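Local coordinates for protein ethylbenzene dehydrogenase alpha-subunit (Aromatoleum aromaticum, PDB 2IVF) that binds a molybdenum atom, an iron/sulfur cluster, MGD and MD1 as the alpha-subunit of an enzyme of the molybdopterin oxidoreductase family, at residues Leu147-Val150 with Gly151-Glu155; Val624-Pro627 with Lys628-Met631; Thr637-Ser641 with Ser642-Ala646. One frame throughout, in Å; residues are numbered along the deposited sequence.

Overall arrangement
The three contacts follow one another along the chain and gather at one mixed beta sheet of the molybdopterin oxidoreductase family region. Contact 1 lies at the turn joining strands 147-149 and 158-160, contact 2 leads from helix 617-625 into strand 631-636, and contact 3 is the loop between strands 631-636 and 648-651. Their centres are about 14 Å (1 and 2), 11 Å (1 and 3) and 16 Å (2 and 3) apart. R153 of contact 1 reaches L629 O of contact 2, while F626 packs on Y645 of contact 3. Contact 3 supplies part of the MD1 pocket; contact 1 lies at the surface and contact 2 is partly buried. Contacts 1 and 3 both meet the beta-subunit.

Contact 1 of 3, residues Leu147-Val150 with Gly151-Glu155; sequences LKRV and GKRGE
The guanidinium of R149 carries R153 CG over one of its faces, while G151 O sits at its edge, near its plane. This is the connection of a beta hairpin, where the chain leaves strand 147-149 and returns antiparallel as 158-160. R149 NH1 donates to G151 O at 2.8 Å, with the oxygen close to the guanidinium plane and the donor lying in the carbonyl plane. The bend at chi3 (66°) turns the otherwise extended R149 chain so that this edge faces the glycine carbonyl. Beside it, R149 NE is 3.6 Å from R153 CG, and the two guanidinium planes are 69° apart. R149 NH2 and R153 NE come within 4.3 Å, but both arginines converge on the carboxylate of D647, to which each makes a salt bridge, and this shared negative charge probably offsets their proximity. Beyond the arginines, K152 to E155 form a type II beta turn, closed by E155 N bonding to K152 O at 3.1 Å. G154 occupies the third position with positive phi, as glycine commonly does in such turns, and its carbonyl oxygen receives a hydrogen bond from Q109 of the beta-subunit. The extended side chain of E155 reaches back to the first residue of the turn: its OE1 accepts from K152 N at 2.9 Å, in a nearly straight bond (168°) that uses the anti lone pair of the carboxylate.

Contact 2 of 3, residues Val624-Pro627 with Lys628-Met631; sequences VLFP and KLKM
L625 O is gripped by two successive amides: K628 N donates to it at 2.7 Å, and L629 N adds a weak second bond at 3.4 Å. L629 N also bonds to F626 O at 2.9 Å, which makes it a shared donor between two carbonyls. The two i to i+3 bonds, K628 N to L625 O and L629 N to F626 O, are those of a 3-10 turn that follows on from helix 617-625. The turn belongs to a beta-alpha-beta crossover: strand 602-606 precedes the helix, and the parallel neighbouring strand 631-636 begins directly afterwards. On the apolar side, L629 CD1 wedges against L625 CG at 3.8 Å and against F626 CD1 at 3.9 Å, approaching the phenyl ring obliquely. L625 has CG anti to its own amide nitrogen (chi1 178°), which brings its branch point to L629 although its CB starts off in another direction; both leucines also touch Y603 of strand 602-606. The long K628 chain, extended beyond CG, runs back past the V624 carbonyl, with CD 3.6 Å from V624 O. Its NZ continues past the turn to a hydrogen bond with H553 O.

Contact 3 of 3, residues Thr637-Ser641 with Ser642-Ala646; sequences TRMSS and SAMYA. With MD1 (phosphoric acid 4-(2-amino-4-oxo-3,4,5,6,-tetrahydro-pteridin-6-yl)-2-hydroxy-3,4-dimercapto-but-3-en-yl ester guanylate ester), chain N.
R638 lies along the ribose of MD1 from its first side-chain carbon onward: CB is 3.3 Å from O2' of MD1, CG stands farther from it, and CD approaches the same oxygen at 3.4 Å. It belongs to a cofactor-binding loop that follows strand 631-636 of the sheet and leads to strand 648-651. A bend at chi3 (79°) then swings the guanidinium edge against the ribose diol. NE donates to O2' at 2.8 Å and makes a weak bond to O3' as well, whereas NH2 gives O3' a nearly straight bond of 2.7 Å (167°). At the tip, NH2 also forms a salt bridge with D922 and NH1 bonds to T860 OG1, so the flat group is fixed against rotation. The loop bends first at M639, the centre of an inverse gamma turn, and then enters the 3-10 segment 643-645. S640 stands at the junction: its CB lies against O3' of the ribose, and its OG accepts from A643 N at 2.9 Å (161°) while S640 O receives M644 N at 3.2 Å. Both oxygens thus meet amides at the start of the 3-10 segment. S641 OG bonds to D922, which also pairs with R638, and to N609. Away from the ribose, M639 and M644 cross at about a right angle, with M639 CG 3.4 Å from M644 SD, and both touch W158 and residues of the beta-subunit. On Y645, the ring edge is turned to S641 O, which lies in the ring plane 3.2 Å from CD1.

Contact 1 of 3, residues Leu147-Val150 with Gly151-Glu155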
ATOM      1  N   LEU A 147       4.020 -25.974  13.458  1.00 20.72           N
ATOM      2  CA  LEU A 147       2.780 -26.698  13.218  1.00 21.03           C
ATOM      3  C   LEU A 147       3.049 -27.848  12.299  1.00 21.31           C
ATOM      4  O   LEU A 147       3.801 -27.701  11.317  1.00 20.85           O
ATOM      5  CB  LEU A 147       1.799 -25.755  12.534  1.00 20.59           C
ATOM      6  CG  LEU A 147       1.404 -24.560  13.390  1.00 23.02           C
ATOM      7  CD1 LEU A 147       0.533 -23.565  12.528  1.00 23.81           C
ATOM      8  CD2 LEU A 147       0.705 -25.046  14.647  1.00 22.32           C
ATOM      9  N   LYS A 148       2.367 -28.948  12.570  1.00 22.20           N
ATOM     10  CA  LYS A 148       2.407 -30.113  11.734  1.00 22.94           C
ATOM     11  C   LYS A 148       0.995 -30.461  11.246  1.00 22.09           C
ATOM     12  O   LYS A 148       0.044 -30.494  12.016  1.00 20.80           O
ATOM     13  CB  LYS A 148       3.015 -31.273  12.508  1.00 22.81           C
ATOM     14  CG  LYS A 148       3.007 -32.612  11.746  1.00 23.50           C
ATOM     15  CD  LYS A 148       4.025 -33.520  12.392  1.00 24.80           C
ATOM     16  CE  LYS A 148       4.102 -34.872  11.802  1.00 27.89           C
ATOM     17  NZ  LYS A 148       5.427 -35.438  12.242  1.00 28.97           N
ATOM     18  N   ARG A 149       0.901 -30.757   9.964  1.00 22.48           N
ATOM     19  CA  ARG A 149      -0.345 -31.098   9.335  1.00 22.69           C
ATOM     20  C   ARG A 149      -0.954 -32.333   9.962  1.00 22.47           C
ATOM     21  O   ARG A 149      -0.284 -33.353  10.172  1.00 20.87           O
ATOM     22  CB  ARG A 149      -0.114 -31.373   7.841  1.00 22.43           C
ATOM     23  CG  ARG A 149      -1.308 -31.905   7.114  1.00 23.17           C
ATOM     24  CD  ARG A 149      -1.054 -31.903   5.605  1.00 22.34           C
ATOM     25  NE  ARG A 149       0.013 -32.839   5.194  1.00 20.42           N
ATOM     26  CZ  ARG A 149      -0.130 -34.137   4.937  1.00 26.03           C
ATOM     27  NH1 ARG A 149      -1.300 -34.762   5.086  1.00 25.76           N
ATOM     28  NH2 ARG A 149       0.932 -34.843   4.555  1.00 24.54           N
ATOM     29  N   VAL A 150      -2.255 -32.229  10.205  1.00 23.47           N
ATOM     30  CA  VAL A 150      -3.040 -33.303  10.719  1.00 23.26           C
ATOM     31  C   VAL A 150      -3.989 -33.919   9.690  1.00 23.72           C
ATOM     32  O   VAL A 150      -4.114 -35.133   9.645  1.00 25.48           O
ATOM     33  CB  VAL A 150      -3.815 -32.834  11.968  1.00 22.42           C
ATOM     34  CG1 VAL A 150      -4.907 -33.849  12.348  1.00 21.08           C
ATOM     35  CG2 VAL A 150      -2.831 -32.698  13.125  1.00 21.33           C
ATOM     36  N   GLY A 151      -4.662 -33.086   8.900  1.00 25.23           N
ATOM     37  CA  GLY A 151      -5.574 -33.589   7.868  1.00 25.74           C
ATOM     38  C   GLY A 151      -4.856 -33.687   6.529  1.00 26.63           C
ATOM     39  O   GLY A 151      -3.654 -33.987   6.475  1.00 27.35           O
ATOM     40  N   LYS A 152      -5.599 -33.456   5.458  1.00 26.45           N
ATOM     41  CA  LYS A 152      -5.048 -33.385   4.111  1.00 26.44           C
ATOM     42  C   LYS A 152      -4.389 -32.049   3.970  1.00 26.26           C
ATOM     43  O   LYS A 152      -4.669 -31.126   4.739  1.00 24.56           O
ATOM     44  CB  LYS A 152      -6.163 -33.444   3.068  1.00 27.39           C
ATOM     45  CG  LYS A 152      -7.016 -34.649   3.089  1.00 30.93           C
ATOM     46  CD  LYS A 152      -6.231 -35.904   2.848  1.00 33.68           C
ATOM     47  CE  LYS A 152      -7.155 -37.064   2.488  1.00 35.96           C
ATOM     48  NZ  LYS A 152      -6.486 -38.409   2.515  1.00 37.55           N
ATOM     49  N   ARG A 153      -3.516 -31.914   2.982  1.00 26.11           N
ATOM     50  CA  ARG A 153      -2.956 -30.598   2.690  1.00 25.33           C
ATOM     51  C   ARG A 153      -4.059 -29.607   2.360  1.00 25.51           C
ATOM     52  O   ARG A 153      -4.921 -29.877   1.494  1.00 24.96           O
ATOM     53  CB  ARG A 153      -1.938 -30.674   1.555  1.00 25.51           C
ATOM     54  CG  ARG A 153      -0.653 -31.422   1.940  1.00 25.29           C
ATOM     55  CD  ARG A 153       0.225 -31.768   0.741  1.00 25.58           C
ATOM     56  NE  ARG A 153       1.532 -32.283   1.167  1.00 24.69           N
ATOM     57  CZ  ARG A 153       2.374 -32.966   0.394  1.00 23.44           C
ATOM     58  NH1 ARG A 153       2.072 -33.265  -0.870  1.00 21.96           N
ATOM     59  NH2 ARG A 153       3.514 -33.371   0.896  1.00 25.35           N
ATOM     60  N   GLY A 154      -4.047 -28.481   3.064  1.00 24.27           N
ATOM     61  CA  GLY A 154      -5.042 -27.443   2.851  1.00 24.81           C
ATOM     62  C   GLY A 154      -6.329 -27.581   3.637  1.00 24.80           C
ATOM     63  O   GLY A 154      -7.229 -26.770   3.473  1.00 25.83           O
ATOM     64  N   GLU A 155      -6.456 -28.621   4.456  1.00 25.15           N
ATOM     65  CA  GLU A 155      -7.703 -28.871   5.161  1.00 24.77           C
ATOM     66  C   GLU A 155      -7.902 -27.977   6.370  1.00 24.71           C
ATOM     67  O   GLU A 155      -9.022 -27.873   6.891  1.00 24.43           O
ATOM     68  CB  GLU A 155      -7.762 -30.336   5.585  1.00 24.89           C
ATOM     69  CG  GLU A 155      -9.128 -30.721   6.018  1.00 27.46           C
ATOM     70  CD  GLU A 155      -9.322 -32.204   6.147  1.00 27.98           C
ATOM     71  OE1 GLU A 155      -8.326 -32.966   6.154  1.00 27.45           O
ATOM     72  OE2 GLU A 155     -10.498 -32.574   6.284  1.00 28.76           O
TER

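Contact 2 of 3, residues Val624-Pro627 with Lys628-Met631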
ATOM      1  N   VAL A 624      -0.861 -30.962  -9.790  1.00 27.22           N
ATOM      2  CA  VAL A 624       0.245 -31.624 -10.484  1.00 25.55           C
ATOM      3  C   VAL A 624       1.473 -31.768  -9.591  1.00 25.26           C
ATOM      4  O   VAL A 624       2.009 -32.840  -9.498  1.00 24.37           O
ATOM      5  CB  VAL A 624       0.627 -30.904 -11.803  1.00 25.79           C
ATOM      6  CG1 VAL A 624       1.705 -31.696 -12.521  1.00 24.36           C
ATOM      7  CG2 VAL A 624      -0.617 -30.777 -12.755  1.00 23.22           C
ATOM      8  N   LEU A 625       1.914 -30.698  -8.938  1.00 24.54           N
ATOM      9  CA  LEU A 625       3.136 -30.764  -8.126  1.00 24.21           C
ATOM     10  C   LEU A 625       2.958 -31.393  -6.744  1.00 24.08           C
ATOM     11  O   LEU A 625       3.668 -32.337  -6.365  1.00 22.10           O
ATOM     12  CB  LEU A 625       3.728 -29.365  -7.969  1.00 24.12           C
ATOM     13  CG  LEU A 625       4.987 -29.245  -7.092  1.00 23.14           C
ATOM     14  CD1 LEU A 625       6.120 -30.108  -7.668  1.00 18.18           C
ATOM     15  CD2 LEU A 625       5.436 -27.811  -6.891  1.00 21.55           C
ATOM     16  N   PHE A 626       2.054 -30.831  -5.950  1.00 24.61           N
ATOM     17  CA  PHE A 626       1.888 -31.300  -4.582  1.00 25.12           C
ATOM     18  C   PHE A 626       1.808 -32.816  -4.441  1.00 24.65           C
ATOM     19  O   PHE A 626       2.467 -33.358  -3.549  1.00 24.92           O
ATOM     20  CB  PHE A 626       0.711 -30.609  -3.882  1.00 26.22           C
ATOM     21  CG  PHE A 626       0.907 -29.147  -3.629  1.00 26.69           C
ATOM     22  CD1 PHE A 626       2.138 -28.523  -3.804  1.00 28.53           C
ATOM     23  CD2 PHE A 626      -0.169 -28.379  -3.180  1.00 28.96           C
ATOM     24  CE1 PHE A 626       2.295 -27.174  -3.534  1.00 28.38           C
ATOM     25  CE2 PHE A 626      -0.021 -27.048  -2.911  1.00 27.70           C
ATOM     26  CZ  PHE A 626       1.190 -26.433  -3.090  1.00 27.93           C
ATOM     27  N   PRO A 627       1.030 -33.527  -5.303  1.00 25.08           N
ATOM     28  CA  PRO A 627       1.005 -34.976  -5.252  1.00 25.06           C
ATOM     29  C   PRO A 627       2.364 -35.684  -5.373  1.00 24.81           C
ATOM     30  O   PRO A 627       2.490 -36.815  -4.915  1.00 24.37           O
ATOM     31  CB  PRO A 627       0.067 -35.349  -6.415  1.00 25.18           C
ATOM     32  CG  PRO A 627      -0.866 -34.215  -6.448  1.00 25.85           C
ATOM     33  CD  PRO A 627       0.056 -33.045  -6.298  1.00 25.35           C
ATOM     34  N   LYS A 628       3.371 -35.033  -5.948  1.00 23.86           N
ATOM     35  CA  LYS A 628       4.689 -35.672  -6.097  1.00 24.20           C
ATOM     36  C   LYS A 628       5.548 -35.387  -4.876  1.00 24.06           C
ATOM     37  O   LYS A 628       6.533 -36.050  -4.635  1.00 23.87           O
ATOM     38  CB  LYS A 628       5.421 -35.091  -7.298  1.00 25.00           C
ATOM     39  CG  LYS A 628       4.828 -35.379  -8.636  1.00 26.59           C
ATOM     40  CD  LYS A 628       5.282 -34.296  -9.656  1.00 25.27           C
ATOM     41  CE  LYS A 628       4.859 -34.716 -11.053  1.00 28.93           C
ATOM     42  NZ  LYS A 628       5.508 -34.002 -12.168  1.00 27.83           N
ATOM     43  N   LEU A 629       5.177 -34.360  -4.129  1.00 23.63           N
ATOM     44  CA  LEU A 629       6.007 -33.869  -3.034  1.00 23.52           C
ATOM     45  C   LEU A 629       5.778 -34.654  -1.761  1.00 23.38           C
ATOM     46  O   LEU A 629       4.630 -34.795  -1.318  1.00 23.97           O
ATOM     47  CB  LEU A 629       5.729 -32.382  -2.778  1.00 22.32           C
ATOM     48  CG  LEU A 629       6.153 -31.406  -3.878  1.00 20.98           C
ATOM     49  CD1 LEU A 629       5.735 -30.034  -3.486  1.00 20.37           C
ATOM     50  CD2 LEU A 629       7.686 -31.455  -4.084  1.00 19.26           C
ATOM     51  N   LYS A 630       6.879 -35.147  -1.185  1.00 23.79           N
ATOM     52  CA  LYS A 630       6.878 -35.855   0.109  1.00 23.75           C
ATOM     53  C   LYS A 630       6.860 -34.866   1.286  1.00 23.85           C
ATOM     54  O   LYS A 630       6.333 -35.183   2.366  1.00 24.22           O
ATOM     55  CB  LYS A 630       8.124 -36.720   0.251  1.00 25.11           C
ATOM     56  CG  LYS A 630       8.178 -37.896  -0.712  1.00 30.08           C
ATOM     57  CD  LYS A 630       7.227 -39.053  -0.339  1.00 33.99           C
ATOM     58  CE  LYS A 630       7.872 -40.034   0.649  1.00 36.47           C
ATOM     59  NZ  LYS A 630       7.033 -41.245   0.997  1.00 38.71           N
ATOM     60  N   MET A 631       7.467 -33.700   1.091  1.00 22.18           N
ATOM     61  CA  MET A 631       7.534 -32.692   2.157  1.00 22.08           C
ATOM     62  C   MET A 631       7.412 -31.311   1.596  1.00 21.85           C
ATOM     63  O   MET A 631       8.194 -30.888   0.731  1.00 21.26           O
ATOM     64  CB  MET A 631       8.859 -32.816   2.920  1.00 20.93           C
ATOM     65  CG  MET A 631       9.182 -31.712   3.882  1.00 21.69           C
ATOM     66  SD  MET A 631       7.994 -31.600   5.234  1.00 22.85           S
ATOM     67  CE  MET A 631       8.262 -33.222   6.031  1.00 19.96           C
TER

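Contact 3 of 3, residues Thr637-Ser641 with Ser642-Ala646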
ATOM      1  N   THR A 637       6.109 -16.224   8.941  1.00 24.42           N
ATOM      2  CA  THR A 637       5.602 -15.424  10.026  1.00 24.43           C
ATOM      3  C   THR A 637       4.091 -15.457  10.044  1.00 25.13           C
ATOM      4  O   THR A 637       3.463 -15.152  11.061  1.00 25.32           O
ATOM      5  CB  THR A 637       6.010 -13.962   9.847  1.00 26.14           C
ATOM      6  OG1 THR A 637       5.622 -13.543   8.540  1.00 26.38           O
ATOM      7  CG2 THR A 637       7.523 -13.819  10.006  1.00 24.65           C
ATOM      8  N   ARG A 638       3.513 -15.847   8.917  1.00 24.05           N
ATOM      9  CA  ARG A 638       2.127 -15.617   8.654  1.00 25.08           C
ATOM     10  C   ARG A 638       1.522 -16.873   7.981  1.00 24.04           C
ATOM     11  O   ARG A 638       2.213 -17.617   7.266  1.00 23.36           O
ATOM     12  CB  ARG A 638       2.070 -14.376   7.754  1.00 24.89           C
ATOM     13  CG  ARG A 638       0.745 -13.872   7.296  1.00 25.65           C
ATOM     14  CD  ARG A 638       0.937 -12.803   6.190  1.00 24.50           C
ATOM     15  NE  ARG A 638       1.218 -13.488   4.940  1.00 24.76           N
ATOM     16  CZ  ARG A 638       0.291 -13.900   4.079  1.00 25.28           C
ATOM     17  NH1 ARG A 638      -1.008 -13.686   4.290  1.00 25.70           N
ATOM     18  NH2 ARG A 638       0.669 -14.563   3.025  1.00 22.51           N
ATOM     19  N   MET A 639       0.244 -17.130   8.248  1.00 24.56           N
ATOM     20  CA  MET A 639      -0.427 -18.269   7.629  1.00 24.35           C
ATOM     21  C   MET A 639      -0.877 -17.881   6.223  1.00 24.53           C
ATOM     22  O   MET A 639      -2.014 -17.437   5.989  1.00 23.30           O
ATOM     23  CB  MET A 639      -1.568 -18.818   8.466  1.00 24.20           C
ATOM     24  CG  MET A 639      -2.149 -20.058   7.855  1.00 26.93           C
ATOM     25  SD  MET A 639      -0.994 -21.446   7.824  1.00 30.93           S
ATOM     26  CE  MET A 639      -1.005 -22.005   9.513  1.00 29.70           C
ATOM     27  N   SER A 640       0.071 -17.994   5.294  1.00 24.67           N
ATOM     28  CA  SER A 640      -0.192 -17.712   3.883  1.00 24.01           C
ATOM     29  C   SER A 640      -1.065 -18.789   3.305  1.00 23.92           C
ATOM     30  O   SER A 640      -1.180 -19.860   3.863  1.00 24.14           O
ATOM     31  CB  SER A 640       1.124 -17.646   3.089  1.00 24.47           C
ATOM     32  OG  SER A 640       1.714 -18.910   2.963  1.00 25.66           O
ATOM     33  N   SER A 641      -1.675 -18.490   2.165  1.00 23.21           N
ATOM     34  CA  SER A 641      -2.476 -19.462   1.482  1.00 23.13           C
ATOM     35  C   SER A 641      -1.649 -20.673   1.122  1.00 22.43           C
ATOM     36  O   SER A 641      -2.150 -21.812   1.197  1.00 23.04           O
ATOM     37  CB  SER A 641      -3.123 -18.845   0.235  1.00 22.44           C
ATOM     38  OG  SER A 641      -2.151 -18.444  -0.678  1.00 22.26           O
ATOM     39  N   SER A 642      -0.376 -20.466   0.759  1.00 22.08           N
ATOM     40  CA  SER A 642       0.483 -21.620   0.403  1.00 22.97           C
ATOM     41  C   SER A 642       0.909 -22.462   1.606  1.00 21.74           C
ATOM     42  O   SER A 642       1.014 -23.694   1.496  1.00 23.45           O
ATOM     43  CB  SER A 642       1.711 -21.199  -0.432  1.00 22.58           C
ATOM     44  OG  SER A 642       1.298 -20.416  -1.544  1.00 22.96           O
ATOM     45  N   ALA A 643       1.182 -21.802   2.729  1.00 22.63           N
ATOM     46  CA  ALA A 643       1.494 -22.472   3.993  1.00 22.30           C
ATOM     47  C   ALA A 643       0.367 -23.375   4.452  1.00 22.40           C
ATOM     48  O   ALA A 643       0.602 -24.375   5.119  1.00 22.07           O
ATOM     49  CB  ALA A 643       1.845 -21.419   5.108  1.00 22.32           C
ATOM     50  N   MET A 644      -0.872 -23.027   4.094  1.00 22.58           N
ATOM     51  CA  MET A 644      -2.018 -23.874   4.405  1.00 21.89           C
ATOM     52  C   MET A 644      -1.921 -25.250   3.781  1.00 22.13           C
ATOM     53  O   MET A 644      -2.576 -26.180   4.229  1.00 21.86           O
ATOM     54  CB  MET A 644      -3.320 -23.162   4.044  1.00 21.27           C
ATOM     55  CG  MET A 644      -3.628 -22.035   5.050  1.00 21.94           C
ATOM     56  SD  MET A 644      -4.030 -22.694   6.678  1.00 26.02           S
ATOM     57  CE  MET A 644      -5.612 -23.523   6.391  1.00 24.79           C
ATOM     58  N   TYR A 645      -1.108 -25.389   2.739  1.00 22.14           N
ATOM     59  CA  TYR A 645      -0.913 -26.674   2.093  1.00 22.05           C
ATOM     60  C   TYR A 645       0.360 -27.375   2.510  1.00 22.45           C
ATOM     61  O   TYR A 645       0.654 -28.466   2.032  1.00 22.72           O
ATOM     62  CB  TYR A 645      -0.873 -26.500   0.578  1.00 22.82           C
ATOM     63  CG  TYR A 645      -2.174 -26.089   0.011  1.00 23.63           C
ATOM     64  CD1 TYR A 645      -2.518 -24.761  -0.011  1.00 25.44           C
ATOM     65  CD2 TYR A 645      -3.096 -27.030  -0.478  1.00 22.01           C
ATOM     66  CE1 TYR A 645      -3.715 -24.355  -0.514  1.00 24.21           C
ATOM     67  CE2 TYR A 645      -4.321 -26.603  -1.005  1.00 26.60           C
ATOM     68  CZ  TYR A 645      -4.590 -25.240  -1.011  1.00 24.78           C
ATOM     69  OH  TYR A 645      -5.777 -24.710  -1.507  1.00 28.21           O
ATOM     70  N   ALA A 646       1.094 -26.779   3.425  1.00 21.30           N
ATOM     71  CA  ALA A 646       2.343 -27.350   3.873  1.00 22.48           C
ATOM     72  C   ALA A 646       2.126 -28.528   4.812  1.00 22.29           C
ATOM     73  O   ALA A 646       1.055 -28.710   5.419  1.00 23.40           O
ATOM     74  CB  ALA A 646       3.171 -26.269   4.584  1.00 21.11           C
TER
HETATM   75  PB  MD1 N1987       5.615 -13.483  -2.996  1.00 16.59           P
HETATM   76  O3B MD1 N1987       4.723 -12.666  -1.977  1.00 15.03           O
HETATM   77  O1B MD1 N1987       7.033 -13.173  -2.679  1.00 15.52           O
HETATM   78  O2B MD1 N1987       5.128 -14.865  -3.205  1.00 15.68           O
HETATM   79  O3A MD1 N1987       5.277 -12.739  -4.356  1.00 16.15           O
HETATM   80  C10 MD1 N1987       6.028 -11.602  -4.835  1.00 17.02           C
HETATM   81  C11 MD1 N1987       5.242 -11.129  -6.047  1.00 17.07           C
HETATM   82  O11 MD1 N1987       4.112 -10.396  -5.462  1.00 18.30           O
HETATM   83  C12 MD1 N1987       6.065 -10.166  -6.860  1.00 17.74           C
HETATM   84  S12 MD1 N1987       7.464  -9.413  -6.226  1.00 18.07           S
HETATM   85  C13 MD1 N1987       5.683  -9.798  -8.126  1.00 16.61           C
HETATM   86  S13 MD1 N1987       6.554  -8.680  -9.042  1.00 15.35           S
HETATM   87  C14 MD1 N1987       4.496 -10.371  -8.800  1.00 17.48           C
HETATM   88  N15 MD1 N1987       3.445  -9.495  -9.193  1.00 15.70           N
HETATM   89  C16 MD1 N1987       2.268  -9.978  -9.703  1.00 15.37           C
HETATM   90  C15 MD1 N1987       1.353  -9.053 -10.171  1.00 17.69           C
HETATM   91  O14 MD1 N1987       1.592  -7.816 -10.143  1.00 14.42           O
HETATM   92  N17 MD1 N1987       0.174  -9.580 -10.588  1.00 16.59           N
HETATM   93  C17 MD1 N1987      -0.054 -10.957 -10.610  1.00 16.80           C
HETATM   94  N16 MD1 N1987      -1.233 -11.358 -11.063  1.00 15.57           N
HETATM   95  N18 MD1 N1987       0.879 -11.827 -10.191  1.00 14.92           N
HETATM   96  C20 MD1 N1987       2.024 -11.352  -9.750  1.00 16.65           C
HETATM   97  N8  MD1 N1987       2.991 -12.229  -9.374  1.00 14.77           N
HETATM   98  C7  MD1 N1987       4.259 -11.862  -8.802  1.00 16.37           C
HETATM   99  PA  MD1 N1987       3.768 -13.100  -0.756  1.00 15.83           P
HETATM  100  O1A MD1 N1987       3.705 -11.897   0.128  1.00 15.08           O
HETATM  101  O2A MD1 N1987       2.493 -13.586  -1.330  1.00 17.48           O
HETATM  102  O5' MD1 N1987       4.491 -14.295  -0.019  1.00 17.74           O
HETATM  103  C5' MD1 N1987       5.653 -13.962   0.732  1.00 16.74           C
HETATM  104  C4' MD1 N1987       5.549 -14.535   2.085  1.00 14.91           C
HETATM  105  O4' MD1 N1987       6.674 -13.992   2.766  1.00 17.51           O
HETATM  106  C1' MD1 N1987       6.261 -13.922   4.131  1.00 16.62           C
HETATM  107  N9  MD1 N1987       7.076 -13.030   4.967  1.00 17.49           N
HETATM  108  C4  MD1 N1987       7.966 -13.472   5.843  1.00 17.93           C
HETATM  109  N3  MD1 N1987       8.331 -14.742   6.137  1.00 16.65           N
HETATM  110  C2  MD1 N1987       9.271 -14.973   7.054  1.00 16.66           C
HETATM  111  N2  MD1 N1987       9.655 -16.245   7.345  1.00 16.03           N
HETATM  112  N1  MD1 N1987       9.788 -13.893   7.742  1.00 18.55           N
HETATM  113  C6  MD1 N1987       9.461 -12.582   7.496  1.00 15.70           C
HETATM  114  O6  MD1 N1987      10.036 -11.689   8.119  1.00 16.51           O
HETATM  115  C5  MD1 N1987       8.509 -12.350   6.490  1.00 17.73           C
HETATM  116  N7  MD1 N1987       7.923 -11.270   5.987  1.00 15.71           N
HETATM  117  C8  MD1 N1987       7.064 -11.697   5.056  1.00 16.68           C
HETATM  118  C2' MD1 N1987       4.830 -13.397   4.075  1.00 17.27           C
HETATM  119  O2' MD1 N1987       4.039 -13.741   5.239  1.00 18.21           O
HETATM  120  C3' MD1 N1987       4.288 -13.986   2.764  1.00 16.04           C
HETATM  121  O3' MD1 N1987       3.347 -15.066   2.999  1.00 15.84           O